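Local coordinates for protein alpha-amylase/trypsin inhibitor (PDB 1B1U) that inhibits both trypsin and alpha-amylase and may protect ragi seeds against endogenous and foreign hydrolases, at residues 43-48 and 101-106. Sequence-based numbering, arbitrary orientation.
Sequences RCCRQL and VECNLA
Cys-45 and Cys-103 are joined covalently, SG to SG at 2.0 Å, and this disulfide ties helix 37-50 to the irregular 101-106 chain that follows helix 87-93. The CB-SG-SG-CB torsion is -76°, a left-handed twist close to the relaxed value for a disulfide. Each sulfur lies beside its own backbone N, anti to the carbonyl carbon (chi1 -70° for Cys-45, -46° for Cys-103), and both cysteine side chains leave the backbone toward the other segment. The two CA atoms are consequently 5.5 Å apart, the closest CA pair between the two segments.

Apolar packing supplies the second kind of contact, one helical turn further on. Leu-105 reaches over with its CD1 methyl, which touches Leu-48 at CB (3.8 Å) and at CD1 (3.9 Å), the two side chains running at a slant to each other. The same methyl lies 4.1 Å from Cys-45 O, a van der Waals approach to the helix backbone. Both leucines are buried. Val-60 and Arg-56, on helix 53-64, touch Leu-48 and Leu-105 respectively, so the leucine pair also meets a second helix.

Polar links are made through neighbours. Glu-102 forms salt bridges with Lys-41, earlier on the same helix 37-50, and with Arg-27 of helix 19-29, while the Arg-56 guanidinium bridges the two segments by hydrogen bonds, NE to Leu-48 O and NH1 to Ala-106 O. On the adjoining helix position, Cys-44 forms a second disulfide, with Cys-20 of helix 19-29.

Consecutive cysteines thus pin helix 37-50 in two directions, an arrangement characteristic of the disulfide-rich helical fold of the cereal inhibitor and prolamin group. A covalent bond probably fixes the distance between helix and loop, with a buried leucine contact of comparable extent beside it.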
# COMPACT_ATOMS: atom_id res chain seq x y z
N ARG A 43 -6.83 -2.66 9.65
CA ARG A 43 -5.88 -1.57 9.84
C ARG A 43 -5.40 -1.08 8.49
O ARG A 43 -5.62 0.06 8.11
CB ARG A 43 -4.67 -2.07 10.64
CG ARG A 43 -4.64 -1.64 12.11
CD ARG A 43 -3.23 -1.73 12.69
NE ARG A 43 -3.05 -0.90 13.89
CZ ARG A 43 -2.84 0.41 13.87
NH1 ARG A 43 -2.76 1.08 12.73
NH2 ARG A 43 -2.69 1.07 15.02
N CYS A 44 -4.74 -1.97 7.76
CA CYS A 44 -4.21 -1.65 6.45
C CYS A 44 -5.19 -0.84 5.61
O CYS A 44 -4.88 0.26 5.19
CB CYS A 44 -3.83 -2.93 5.71
SG CYS A 44 -3.54 -2.71 3.94
N CYS A 45 -6.38 -1.40 5.38
CA CYS A 45 -7.42 -0.73 4.58
C CYS A 45 -7.87 0.59 5.20
O CYS A 45 -8.38 1.48 4.51
CB CYS A 45 -8.65 -1.64 4.42
SG CYS A 45 -8.47 -3.11 3.35
N ARG A 46 -7.69 0.70 6.52
CA ARG A 46 -8.06 1.91 7.27
C ARG A 46 -7.19 3.06 6.84
O ARG A 46 -7.64 4.20 6.75
CB ARG A 46 -7.86 1.68 8.77
CG ARG A 46 -8.70 2.56 9.67
CD ARG A 46 -8.86 1.93 11.05
NE ARG A 46 -10.08 1.14 11.17
CZ ARG A 46 -10.30 0.23 12.12
NH1 ARG A 46 -9.37 -0.01 13.04
NH2 ARG A 46 -11.46 -0.43 12.15
N GLN A 47 -5.93 2.75 6.57
CA GLN A 47 -4.96 3.75 6.14
C GLN A 47 -5.19 4.18 4.69
O GLN A 47 -5.09 5.36 4.36
CB GLN A 47 -3.56 3.19 6.33
CG GLN A 47 -3.15 3.10 7.80
CD GLN A 47 -1.72 2.66 7.97
OE1 GLN A 47 -1.22 1.84 7.19
NE2 GLN A 47 -1.04 3.20 8.98
N LEU A 48 -5.53 3.22 3.83
CA LEU A 48 -5.79 3.50 2.42
C LEU A 48 -7.04 4.35 2.23
O LEU A 48 -7.21 5.02 1.21
CB LEU A 48 -5.94 2.19 1.65
CG LEU A 48 -5.09 1.93 0.41
CD1 LEU A 48 -5.95 1.24 -0.63
CD2 LEU A 48 -4.53 3.24 -0.14
N VAL A 101 -12.86 -6.96 -3.72
CA VAL A 101 -12.61 -8.14 -2.90
C VAL A 101 -11.75 -7.72 -1.73
O VAL A 101 -11.85 -8.28 -0.64
CB VAL A 101 -11.88 -9.23 -3.69
CG1 VAL A 101 -11.17 -8.62 -4.89
CG2 VAL A 101 -10.89 -9.94 -2.78
N GLU A 102 -10.89 -6.74 -1.98
CA GLU A 102 -10.02 -6.26 -0.93
C GLU A 102 -10.65 -5.02 -0.29
O GLU A 102 -11.81 -5.09 0.13
CB GLU A 102 -8.62 -5.99 -1.49
CG GLU A 102 -7.91 -7.27 -1.96
CD GLU A 102 -7.56 -8.22 -0.82
OE1 GLU A 102 -7.32 -7.75 0.31
OE2 GLU A 102 -7.51 -9.45 -1.06
N CYS A 103 -9.93 -3.90 -0.21
CA CYS A 103 -10.51 -2.73 0.45
C CYS A 103 -11.65 -2.05 -0.29
O CYS A 103 -12.38 -1.26 0.30
CB CYS A 103 -9.42 -1.70 0.78
SG CYS A 103 -7.93 -2.40 1.52
N ASN A 104 -11.80 -2.36 -1.57
CA ASN A 104 -12.87 -1.76 -2.36
C ASN A 104 -12.93 -0.26 -2.11
O ASN A 104 -13.80 0.22 -1.38
CB ASN A 104 -14.21 -2.40 -1.97
CG ASN A 104 -15.38 -1.73 -2.65
OD1 ASN A 104 -15.50 -1.74 -3.87
ND2 ASN A 104 -16.26 -1.14 -1.85
N LEU A 105 -11.99 0.47 -2.71
CA LEU A 105 -11.90 1.93 -2.54
C LEU A 105 -11.63 2.61 -3.88
O LEU A 105 -10.72 2.22 -4.61
CB LEU A 105 -10.77 2.29 -1.56
CG LEU A 105 -10.93 1.97 -0.06
CD1 LEU A 105 -9.56 1.80 0.59
CD2 LEU A 105 -11.69 3.09 0.63
N ALA A 106 -12.42 3.64 -4.20
CA ALA A 106 -12.23 4.36 -5.46
C ALA A 106 -10.84 5.00 -5.46
O ALA A 106 -10.24 5.24 -4.41
CB ALA A 106 -13.31 5.41 -5.64